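Local coordinates for protein beta-1,4-exocellulase (Thermobifida fusca, PDB 4B4H) that probably hydrolyses beta-1,4 linkages in cellulose as a cellobiohydrolase, this chain being its glycoside hydrolase family 6 catalytic domain, at residues T232-L237 with Q258-L263; M57-H62 with D116-F121; Q246-S251 with N309-E314. All blocks are in the same frame, centred on the assembly; numbering follows the deposited sequence. Where two conformers were deposited one is given.

Interaction 1 (T232-L237 with Q258-L263); sequences TVEPYL and QYVDEL
Asp261 and Leu263 each tie down a backbone group of the Thr232-Glu234 run. Leu263 N donates to Thr232 O over 2.9 Å. Glu234 N in turn gives its hydrogen to Asp261 OD2 at 3.1 Å. This bond is nearly straight (164°) and meets the carboxylate on its anti side, tilted 20° from its plane. Carbon contacts surround these bonds. Val233 CG2 runs alongside Leu263 CD2 at 3.9 Å, both side chains pointing the same way, while Val260 CG2 packs against the CB methylene of Glu234 at 4.0 Å and, more loosely, against Leu237 CB.

The next layer explains these positions. Asp261 is the N-cap of helix 262-276: its first torsion tucks CG in above its own backbone, which lets the carboxylate cap a backbone N just past Leu263 while OD1 bonds Ser264 OG. One acid thus serves both the helix start and the loop. Glu234 CG, placed beside the backbone N by chi1 (-76°), lies 3.2 Å from Val260 O; the bend at chi2 then carries OE2 to a water that donates to both Glu234 OE2 and Val260 O, 2.8 Å each. Its OE1 is bonded by Ile317 N, so both carboxylate oxygens have partners. Thr232 OG1 pairs with Asn291 ND2.

The contact therefore fastens the loop after strand 221-224 to the N-terminus of helix 262-276. Glu262 turns away from the loop to bond Ser224 OG and His189 N, next to the predicted substrate-binding His188. Thr232 packs on Ile286 of strand 283-287 and Tyr349 of strand 346-350, Leu263 on Val346, and Leu237 on helix 308-315.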
loop_
_atom_site.group_PDB
_atom_site.type_symbol
_atom_site.label_atom_id
_atom_site.label_comp_id
_atom_site.label_asym_id
_atom_site.label_seq_id
_atom_site.Cartn_x
_atom_site.Cartn_y
_atom_site.Cartn_z
ATOM N N THR A 232 -9.695 -7.563 2.999
ATOM C CA THR A 232 -9.293 -8.617 2.057
ATOM C C THR A 232 -10.539 -9.286 1.472
ATOM O O THR A 232 -10.740 -9.270 0.248
ATOM C CB THR A 232 -8.403 -9.676 2.721
ATOM O OG1 THR A 232 -7.249 -9.056 3.284
ATOM C CG2 THR A 232 -7.948 -10.673 1.689
ATOM N N VAL A 233 -11.353 -9.868 2.361
ATOM C CA VAL A 233 -12.707 -10.326 2.018
ATOM C C VAL A 233 -13.686 -9.690 3.017
ATOM O O VAL A 233 -13.362 -9.549 4.184
ATOM C CB VAL A 233 -12.845 -11.872 2.044
ATOM C CG1 VAL A 233 -14.259 -12.289 1.652
ATOM C CG2 VAL A 233 -11.815 -12.545 1.132
ATOM N N GLU A 234 -14.852 -9.262 2.540
ATOM C CA GLU A 234 -15.956 -8.911 3.432
ATOM C C GLU A 234 -16.820 -10.161 3.616
ATOM O O GLU A 234 -17.529 -10.548 2.694
ATOM C CB GLU A 234 -16.779 -7.756 2.861
ATOM C CG GLU A 234 -16.120 -6.385 3.004
ATOM C CD GLU A 234 -16.301 -5.754 4.376
ATOM O OE1 GLU A 234 -16.845 -6.405 5.300
ATOM O OE2 GLU A 234 -15.890 -4.582 4.534
ATOM N N PRO A 235 -16.763 -10.790 4.809
ATOM C CA PRO A 235 -17.426 -12.081 5.006
ATOM C C PRO A 235 -18.949 -12.024 4.869
ATOM O O PRO A 235 -19.555 -12.988 4.391
ATOM C CB PRO A 235 -17.023 -12.476 6.437
ATOM C CG PRO A 235 -15.818 -11.663 6.745
ATOM C CD PRO A 235 -16.050 -10.364 6.025
ATOM N N TYR A 236 -19.554 -10.899 5.248
ATOM C CA TYR A 236 -21.009 -10.812 5.372
ATOM C C TYR A 236 -21.651 -9.944 4.290
ATOM O O TYR A 236 -22.863 -9.696 4.306
ATOM C CB TYR A 236 -21.387 -10.344 6.789
ATOM C CG TYR A 236 -20.625 -11.097 7.866
ATOM C CD1 TYR A 236 -20.672 -12.493 7.933
ATOM C CD2 TYR A 236 -19.838 -10.422 8.803
ATOM C CE1 TYR A 236 -19.962 -13.190 8.895
ATOM C CE2 TYR A 236 -19.125 -11.115 9.775
ATOM C CZ TYR A 236 -19.193 -12.507 9.817
ATOM O OH TYR A 236 -18.491 -13.220 10.773
ATOM N N LEU A 237 -20.837 -9.502 3.336
ATOM C CA LEU A 237 -21.314 -8.629 2.283
ATOM C C LEU A 237 -21.098 -9.258 0.913
ATOM O O LEU A 237 -20.002 -9.734 0.597
ATOM C CB LEU A 237 -20.607 -7.278 2.373
ATOM C CG LEU A 237 -21.436 -5.994 2.364
ATOM C CD1 LEU A 237 -22.619 -6.081 3.315
ATOM C CD2 LEU A 237 -20.543 -4.829 2.748
ATOM N N GLN A 258 -17.644 -1.764 -8.129
ATOM C CA GLN A 258 -17.765 -3.163 -8.563
ATOM C C GLN A 258 -17.364 -4.160 -7.485
ATOM O O GLN A 258 -17.665 -5.359 -7.601
ATOM C CB GLN A 258 -16.927 -3.406 -9.812
ATOM C CG GLN A 258 -17.400 -2.627 -11.016
ATOM C CD GLN A 258 -16.516 -2.829 -12.215
ATOM O OE1 GLN A 258 -16.931 -3.448 -13.194
ATOM N NE2 GLN A 258 -15.295 -2.296 -12.162
ATOM N N TYR A 259 -16.660 -3.670 -6.466
ATOM C CA TYR A 259 -16.077 -4.515 -5.427
ATOM C C TYR A 259 -16.359 -3.946 -4.049
ATOM O O TYR A 259 -16.469 -2.726 -3.888
ATOM C CB TYR A 259 -14.559 -4.655 -5.646
ATOM C CG TYR A 259 -14.207 -4.910 -7.095
ATOM C CD1 TYR A 259 -14.344 -6.188 -7.640
ATOM C CD2 TYR A 259 -13.785 -3.876 -7.931
ATOM C CE1 TYR A 259 -14.047 -6.437 -8.968
ATOM C CE2 TYR A 259 -13.483 -4.111 -9.266
ATOM C CZ TYR A 259 -13.626 -5.394 -9.787
ATOM O OH TYR A 259 -13.345 -5.615 -11.119
ATOM N N VAL A 260 -16.464 -4.844 -3.073
ATOM C CA VAL A 260 -16.547 -4.509 -1.648
ATOM C C VAL A 260 -15.301 -4.941 -0.845
ATOM O O VAL A 260 -15.237 -4.757 0.373
ATOM C CB VAL A 260 -17.801 -5.135 -0.980
ATOM C CG1 VAL A 260 -19.064 -4.719 -1.713
ATOM C CG2 VAL A 260 -17.704 -6.659 -0.926
ATOM N N ASP A 261 -14.327 -5.534 -1.530
ATOM C CA ASP A 261 -13.101 -6.007 -0.871
ATOM C C ASP A 261 -11.916 -6.095 -1.834
ATOM O O ASP A 261 -12.078 -5.978 -3.045
ATOM C CB ASP A 261 -13.350 -7.324 -0.110
ATOM C CG ASP A 261 -13.857 -8.450 -0.998
ATOM O OD1 ASP A 261 -13.395 -8.595 -2.152
ATOM O OD2 ASP A 261 -14.715 -9.212 -0.512
ATOM N N GLU A 262 -10.725 -6.315 -1.285
ATOM C CA GLU A 262 -9.490 -6.279 -2.066
ATOM C C GLU A 262 -9.263 -7.529 -2.905
ATOM O O GLU A 262 -8.724 -7.454 -4.013
ATOM C CB GLU A 262 -8.284 -6.051 -1.148
ATOM C CG GLU A 262 -8.193 -4.649 -0.560
ATOM C CD GLU A 262 -8.066 -3.587 -1.637
ATOM O OE1 GLU A 262 -7.002 -3.484 -2.259
ATOM O OE2 GLU A 262 -9.051 -2.867 -1.896
ATOM N N LEU A 263 -9.667 -8.679 -2.383
ATOM C CA LEU A 263 -9.389 -9.908 -3.088
ATOM C C LEU A 263 -10.144 -9.993 -4.413
ATOM O O LEU A 263 -9.546 -10.311 -5.451
ATOM C CB LEU A 263 -9.661 -11.127 -2.210
ATOM C CG LEU A 263 -9.338 -12.462 -2.889
ATOM C CD1 LEU A 263 -7.870 -12.608 -3.238
ATOM C CD2 LEU A 263 -9.782 -13.629 -2.020
HETATM O O HOH W 1 -15.825 -2.841 2.313
HETATM O O HOH W 2 -17.367 -10.773 -0.462
#

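Interaction 2 (M57-H62 with D116-F121); sequences MGLRDH and DIMWDF
Leu59 meets Ile117 and Met118 in an apolar meeting of side chains between two helices. Leu59 and Ile117 run antiparallel alongside one another, with Leu59 CG 4.0 Å from Ile117 CG2 and Leu59 CB 4.1 Å from Ile117 CD1. Ile117 CG2 is anti to its own backbone N, which sets this branch against Leu59 and near Arg60 CA. Met118 reaches across Leu59; its outstretched chain (chi3 174°) carries CE to 4.0 Å from Leu59 CD2.

A second patch brings Phe121 to Arg60. Phe121 CZ comes to 3.9 Å from Arg60 O in an oblique approach, and the aliphatic CG of Arg60 lies 4.3 Å from the same CZ.

No hydrogen bond crosses between the two segments. Gly58, at the N-cap of helix 59-70, gives its N-H to Asp61 OD2 at 3.2 Å, which ties down the first turn of the helix. Gly58 O then accepts the helical bond from His62 N. Arg60, whose side chain takes two positions, may pair with Glu64, though that pairing is doubtful.

The contact joins the start of helix 59-70 to the C-terminal part of helix 103-121, the helices that precede and follow strand 75-81. It thus packs together the helices of two consecutive beta-alpha-beta units, 38-40/59-70/75-81 and 75-81/103-121/127-133, as in the distorted beta/alpha barrel of family 6. Leu59 and Met118 both rest on Val79 of strand 75-81, Leu59 also on Leu40 of strand 38-40, while Ile117 and Phe121 continue the helix pairing onto Leu63.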
loop_
_atom_site.group_PDB
_atom_site.type_symbol
_atom_site.label_atom_id
_atom_site.label_comp_id
_atom_site.label_asym_id
_atom_site.label_seq_id
_atom_site.Cartn_x
_atom_site.Cartn_y
_atom_site.Cartn_z
ATOM N N MET A 57 19.981 2.039 10.154
ATOM C CA MET A 57 20.130 1.028 9.117
ATOM C C MET A 57 19.781 1.585 7.737
ATOM O O MET A 57 18.644 2.011 7.492
ATOM C CB MET A 57 19.252 -0.196 9.394
ATOM C CG MET A 57 19.563 -0.969 10.668
ATOM S SD MET A 57 18.723 -2.572 10.651
ATOM C CE MET A 57 19.815 -3.562 9.640
ATOM N N GLY A 58 20.763 1.579 6.843
ATOM C CA GLY A 58 20.521 1.905 5.447
ATOM C C GLY A 58 20.135 0.654 4.697
ATOM O O GLY A 58 20.038 -0.441 5.280
ATOM N N LEU A 59 19.910 0.810 3.393
ATOM C CA LEU A 59 19.529 -0.322 2.561
ATOM C C LEU A 59 20.567 -1.434 2.673
ATOM O O LEU A 59 20.206 -2.602 2.870
ATOM C CB LEU A 59 19.327 0.079 1.095
ATOM C CG LEU A 59 18.885 -1.070 0.172
ATOM C CD1 LEU A 59 17.655 -1.821 0.674
ATOM C CD2 LEU A 59 18.657 -0.580 -1.249
ATOM N N ARG A 60 21.845 -1.063 2.560
ATOM C CA ARG A 60 22.939 -2.027 2.643
ATOM C C ARG A 60 22.873 -2.778 3.974
ATOM O O ARG A 60 22.971 -3.997 4.009
ATOM C CB ARG A 60 24.293 -1.325 2.466
ATOM C CG ARG A 60 25.490 -2.234 2.699
ATOM C CD ARG A 60 26.790 -1.592 2.248
ATOM N NE ARG A 60 27.941 -2.406 2.619
ATOM C CZ ARG A 60 28.436 -2.465 3.850
ATOM N NH1 ARG A 60 27.877 -1.751 4.818
ATOM N NH2 ARG A 60 29.485 -3.232 4.117
ATOM N N ASP A 61 22.679 -2.027 5.059
ATOM C CA ASP A 61 22.497 -2.590 6.405
ATOM C C ASP A 61 21.358 -3.611 6.505
ATOM O O ASP A 61 21.551 -4.694 7.068
ATOM C CB ASP A 61 22.267 -1.486 7.451
ATOM C CG ASP A 61 23.543 -0.779 7.871
ATOM O OD1 ASP A 61 24.626 -1.409 7.871
ATOM O OD2 ASP A 61 23.451 0.428 8.214
ATOM N N HIS A 62 20.172 -3.274 5.981
ATOM C CA HIS A 62 19.053 -4.231 5.986
ATOM C C HIS A 62 19.307 -5.433 5.121
ATOM O O HIS A 62 18.869 -6.539 5.439
ATOM C CB HIS A 62 17.747 -3.584 5.528
ATOM C CG HIS A 62 17.117 -2.677 6.553
ATOM N ND1 HIS A 62 16.486 -3.153 7.650
ATOM C CD2 HIS A 62 17.020 -1.290 6.615
ATOM C CE1 HIS A 62 16.002 -2.124 8.371
ATOM N NE2 HIS A 62 16.343 -0.982 7.745
ATOM N N ASP A 116 22.412 0.399 -7.491
ATOM C CA ASP A 116 23.818 0.072 -7.221
ATOM C C ASP A 116 23.989 -0.839 -6.007
ATOM O O ASP A 116 24.815 -1.743 -6.029
ATOM C CB ASP A 116 24.658 1.344 -7.056
ATOM C CG ASP A 116 24.767 2.155 -8.330
ATOM O OD1 ASP A 116 24.534 1.616 -9.440
ATOM O OD2 ASP A 116 25.090 3.367 -8.217
ATOM N N ILE A 117 23.188 -0.621 -4.968
ATOM C CA ILE A 117 23.237 -1.501 -3.799
ATOM C C ILE A 117 22.608 -2.871 -4.080
ATOM O O ILE A 117 23.157 -3.909 -3.697
ATOM C CB ILE A 117 22.579 -0.871 -2.560
ATOM C CG1 ILE A 117 23.330 0.403 -2.151
ATOM C CG2 ILE A 117 22.520 -1.874 -1.411
ATOM C CD1 ILE A 117 22.648 1.188 -1.051
ATOM N N MET A 118 21.469 -2.894 -4.767
ATOM C CA MET A 118 20.825 -4.181 -5.039
ATOM C C MET A 118 21.675 -5.057 -5.957
ATOM O O MET A 118 21.719 -6.280 -5.801
ATOM C CB MET A 118 19.405 -3.987 -5.572
ATOM C CG MET A 118 18.521 -3.311 -4.532
ATOM S SD MET A 118 16.834 -3.155 -5.092
ATOM C CE MET A 118 16.023 -2.503 -3.634
ATOM N N TRP A 119 22.359 -4.427 -6.903
ATOM C CA TRP A 119 23.259 -5.152 -7.779
ATOM C C TRP A 119 24.295 -5.894 -6.986
ATOM O O TRP A 119 24.556 -7.053 -7.268
ATOM C CB TRP A 119 23.913 -4.222 -8.796
ATOM C CG TRP A 119 23.193 -4.167 -10.115
ATOM C CD1 TRP A 119 22.538 -3.079 -10.684
ATOM C CD2 TRP A 119 23.055 -5.253 -11.095
ATOM N NE1 TRP A 119 22.003 -3.408 -11.904
ATOM C CE2 TRP A 119 22.277 -4.702 -12.215
ATOM C CE3 TRP A 119 23.460 -6.589 -11.149
ATOM C CZ2 TRP A 119 21.951 -5.461 -13.322
ATOM C CZ3 TRP A 119 23.140 -7.338 -12.280
ATOM C CH2 TRP A 119 22.393 -6.792 -13.336
ATOM N N ASP A 120 24.899 -5.252 -5.986
ATOM C CA ASP A 120 25.907 -5.933 -5.176
ATOM C C ASP A 120 25.337 -7.250 -4.688
ATOM O O ASP A 120 25.955 -8.308 -4.842
ATOM C CB ASP A 120 26.308 -5.101 -3.961
ATOM C CG ASP A 120 27.063 -3.839 -4.332
ATOM O OD1 ASP A 120 27.717 -3.804 -5.397
ATOM O OD2 ASP A 120 26.996 -2.878 -3.544
ATOM N N PHE A 121 24.129 -7.177 -4.134
ATOM C CA PHE A 121 23.503 -8.330 -3.505
ATOM C C PHE A 121 22.998 -9.433 -4.451
ATOM O O PHE A 121 22.631 -10.515 -4.001
ATOM C CB PHE A 121 22.453 -7.854 -2.492
ATOM C CG PHE A 121 23.065 -7.204 -1.272
ATOM C CD1 PHE A 121 23.428 -5.854 -1.279
ATOM C CD2 PHE A 121 23.339 -7.958 -0.131
ATOM C CE1 PHE A 121 24.016 -5.269 -0.164
ATOM C CE2 PHE A 121 23.936 -7.382 0.980
ATOM C CZ PHE A 121 24.265 -6.032 0.973
#

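Interaction 3 (Q246-S251 with N309-E314); sequences QLIRQS and NTYVDE
Ile248 O takes two hydrogens from Ser251, one from the backbone N at 3.2 Å and one from the hydroxyl OG at 2.7 Å, closing the short 3-10 turn that follows the hairpin of strands 242-243 and 246-247 and faces helix 308-315. The hydroxyl bond lies in the carbonyl plane with a C=O...OG angle of 160°. Ser251 can make it because chi1 of 64° folds OG back over its own backbone toward Ile248 O, and the same oxygen also hydrogen-bonds Val254 N.

Across the contact, Ser251 presents its CB to two helix residues: Asn309 OD1 at 3.5 Å and Val312 CG2 at 3.8 Å. Asn309 OD1 is itself held by Lys252 N, the next residue along, which places the amide oxygen beside Ser251 CA and CB. A water donates to Gln250 O and accepts a weak bond from Asn309 ND2, adding an indirect link. Farther along, Ile248 CD1 comes within 3.5 Å of Tyr311 CE1 and 4.0 Å of Val312 CG2. The Tyr311 ring has Val312 CG2 at its edge, in plane, so this methyl lies close to ring, isoleucine and serine alike.

Replacing Ser251 with an alanine would probably leave Val254 N without its hydroxyl partner and take one of the two Ser251 donors from Ile248 O, loosening the turn against Val312.

No direct hydrogen bond joins Gln246-Ser251 to Asn309-Glu314. The polar atoms fix the shape of the turn and anchor Asn309 to the chain just after it, whereas the direct meeting of the two segments rests on van der Waals contact, between Ile248 and the pair Tyr311 and Val312, and between Ser251 CB and both Asn309 OD1 and Val312.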
loop_
_atom_site.group_PDB
_atom_site.type_symbol
_atom_site.label_atom_id
_atom_site.label_comp_id
_atom_site.label_asym_id
_atom_site.label_seq_id
_atom_site.Cartn_x
_atom_site.Cartn_y
_atom_site.Cartn_z
ATOM N N GLN A 246 -33.572 -3.439 -2.101
ATOM C CA GLN A 246 -32.476 -2.511 -2.384
ATOM C C GLN A 246 -31.128 -3.203 -2.519
ATOM O O GLN A 246 -30.752 -4.006 -1.669
ATOM C CB GLN A 246 -32.392 -1.444 -1.293
ATOM C CG GLN A 246 -33.649 -0.607 -1.167
ATOM C CD GLN A 246 -33.474 0.575 -0.244
ATOM O OE1 GLN A 246 -33.655 0.461 0.967
ATOM N NE2 GLN A 246 -33.130 1.725 -0.816
ATOM N N LEU A 247 -30.392 -2.859 -3.570
ATOM C CA LEU A 247 -29.098 -3.479 -3.841
ATOM C C LEU A 247 -27.999 -2.954 -2.927
ATOM O O LEU A 247 -27.925 -1.755 -2.641
ATOM C CB LEU A 247 -28.694 -3.295 -5.310
ATOM C CG LEU A 247 -29.417 -4.152 -6.358
ATOM C CD1 LEU A 247 -30.749 -3.542 -6.772
ATOM C CD2 LEU A 247 -28.531 -4.344 -7.575
ATOM N N ILE A 248 -27.149 -3.867 -2.470
ATOM C CA ILE A 248 -25.897 -3.516 -1.787
ATOM C C ILE A 248 -25.154 -2.410 -2.562
ATOM O O ILE A 248 -24.572 -1.498 -1.958
ATOM C CB ILE A 248 -25.010 -4.769 -1.627
ATOM C CG1 ILE A 248 -25.741 -5.866 -0.826
ATOM C CG2 ILE A 248 -23.633 -4.432 -1.064
ATOM C CD1 ILE A 248 -25.770 -5.692 0.674
ATOM N N ARG A 249 -25.231 -2.487 -3.894
ATOM C CA ARG A 249 -24.585 -1.525 -4.788
ATOM C C ARG A 249 -24.984 -0.071 -4.541
ATOM O O ARG A 249 -24.182 0.837 -4.762
ATOM C CB ARG A 249 -24.872 -1.893 -6.244
ATOM C CG ARG A 249 -24.132 -3.128 -6.726
ATOM C CD ARG A 249 -24.764 -3.706 -7.980
ATOM N NE ARG A 249 -24.117 -4.949 -8.386
ATOM C CZ ARG A 249 -22.992 -5.012 -9.087
ATOM N NH1 ARG A 249 -22.386 -3.901 -9.473
ATOM N NH2 ARG A 249 -22.475 -6.184 -9.411
ATOM N N GLN A 250 -26.218 0.154 -4.096
ATOM C CA GLN A 250 -26.727 1.519 -3.964
ATOM C C GLN A 250 -26.460 2.142 -2.606
ATOM O O GLN A 250 -26.767 3.322 -2.399
ATOM C CB GLN A 250 -28.226 1.575 -4.248
ATOM C CG GLN A 250 -28.737 0.577 -5.272
ATOM C CD GLN A 250 -30.243 0.559 -5.297
ATOM O OE1 GLN A 250 -30.873 -0.343 -4.736
ATOM N NE2 GLN A 250 -30.837 1.582 -5.912
ATOM N N SER A 251 -25.888 1.361 -1.687
ATOM C CA SER A 251 -25.563 1.857 -0.351
ATOM C C SER A 251 -24.548 2.992 -0.387
ATOM O O SER A 251 -23.772 3.130 -1.352
ATOM C CB SER A 251 -25.062 0.731 0.561
ATOM O OG SER A 251 -23.840 0.191 0.081
ATOM N N ASN A 309 -28.667 1.053 4.430
ATOM C CA ASN A 309 -27.423 1.556 4.986
ATOM C C ASN A 309 -27.116 1.026 6.381
ATOM O O ASN A 309 -25.953 0.910 6.752
ATOM C CB ASN A 309 -27.360 3.087 4.895
ATOM C CG ASN A 309 -27.188 3.567 3.465
ATOM O OD1 ASN A 309 -26.222 3.197 2.789
ATOM N ND2 ASN A 309 -28.134 4.375 2.986
ATOM N N THR A 310 -28.149 0.660 7.136
ATOM C CA THR A 310 -27.936 0.058 8.453
ATOM C C THR A 310 -27.506 -1.418 8.333
ATOM O O THR A 310 -26.702 -1.897 9.130
ATOM C CB THR A 310 -29.165 0.238 9.381
ATOM O OG1 THR A 310 -29.633 1.593 9.302
ATOM C CG2 THR A 310 -28.811 -0.066 10.840
ATOM N N TYR A 311 -28.009 -2.117 7.316
ATOM C CA TYR A 311 -27.546 -3.478 7.003
ATOM C C TYR A 311 -26.063 -3.470 6.652
ATOM O O TYR A 311 -25.269 -4.271 7.182
ATOM C CB TYR A 311 -28.328 -4.070 5.824
ATOM C CG TYR A 311 -27.767 -5.400 5.332
ATOM C CD1 TYR A 311 -26.686 -5.447 4.445
ATOM C CD2 TYR A 311 -28.306 -6.611 5.768
ATOM C CE1 TYR A 311 -26.162 -6.658 4.011
ATOM C CE2 TYR A 311 -27.786 -7.824 5.337
ATOM C CZ TYR A 311 -26.718 -7.842 4.452
ATOM O OH TYR A 311 -26.197 -9.040 4.014
ATOM N N VAL A 312 -25.708 -2.560 5.747
ATOM C CA VAL A 312 -24.355 -2.477 5.216
ATOM C C VAL A 312 -23.398 -1.998 6.309
ATOM O O VAL A 312 -22.345 -2.602 6.517
ATOM C CB VAL A 312 -24.300 -1.612 3.939
ATOM C CG1 VAL A 312 -22.876 -1.213 3.615
ATOM C CG2 VAL A 312 -24.910 -2.361 2.759
ATOM N N ASP A 313 -23.786 -0.949 7.038
ATOM C CA ASP A 313 -22.927 -0.417 8.101
ATOM C C ASP A 313 -22.726 -1.393 9.263
ATOM O O ASP A 313 -21.669 -1.383 9.883
ATOM C CB ASP A 313 -23.419 0.952 8.581
ATOM C CG ASP A 313 -23.283 2.038 7.498
ATOM O OD1 ASP A 313 -22.609 1.815 6.463
ATOM O OD2 ASP A 313 -23.847 3.136 7.686
ATOM N N GLU A 314 -23.720 -2.237 9.541
ATOM C CA GLU A 314 -23.632 -3.240 10.622
ATOM C C GLU A 314 -23.039 -4.608 10.254
ATOM O O GLU A 314 -22.773 -5.423 11.146
ATOM C CB GLU A 314 -25.009 -3.486 11.240
ATOM C CG GLU A 314 -25.563 -2.344 12.073
ATOM C CD GLU A 314 -26.943 -2.657 12.626
ATOM O OE1 GLU A 314 -27.367 -3.841 12.567
ATOM O OE2 GLU A 314 -27.605 -1.721 13.125
HETATM O O HOH W 3 -28.685 3.764 -0.279
#

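Interactions 1 and 3 are neighbours, with centres 13 Å apart, and they interlock along the chain because their segments alternate. They share an apolar seam in which Leu237 CD1 lies 3.7 Å from Tyr311 CE1 and 4.1 Å from Ile248 CD1. Interaction 2 sits on the other side of the chain's centre; its centre is 37 Å from that of interaction 1 and 49 Å from that of interaction 3, without touching either. Interaction 1 lies nearest the predicted substrate site, the Glu262 side chain being about 3 Å from that of His188. In interaction 2, the Leu59 side chain is about 10 Å from that of Trp39, a predicted substrate-binding residue; interaction 3 lies away from the predicted active and substrate sites.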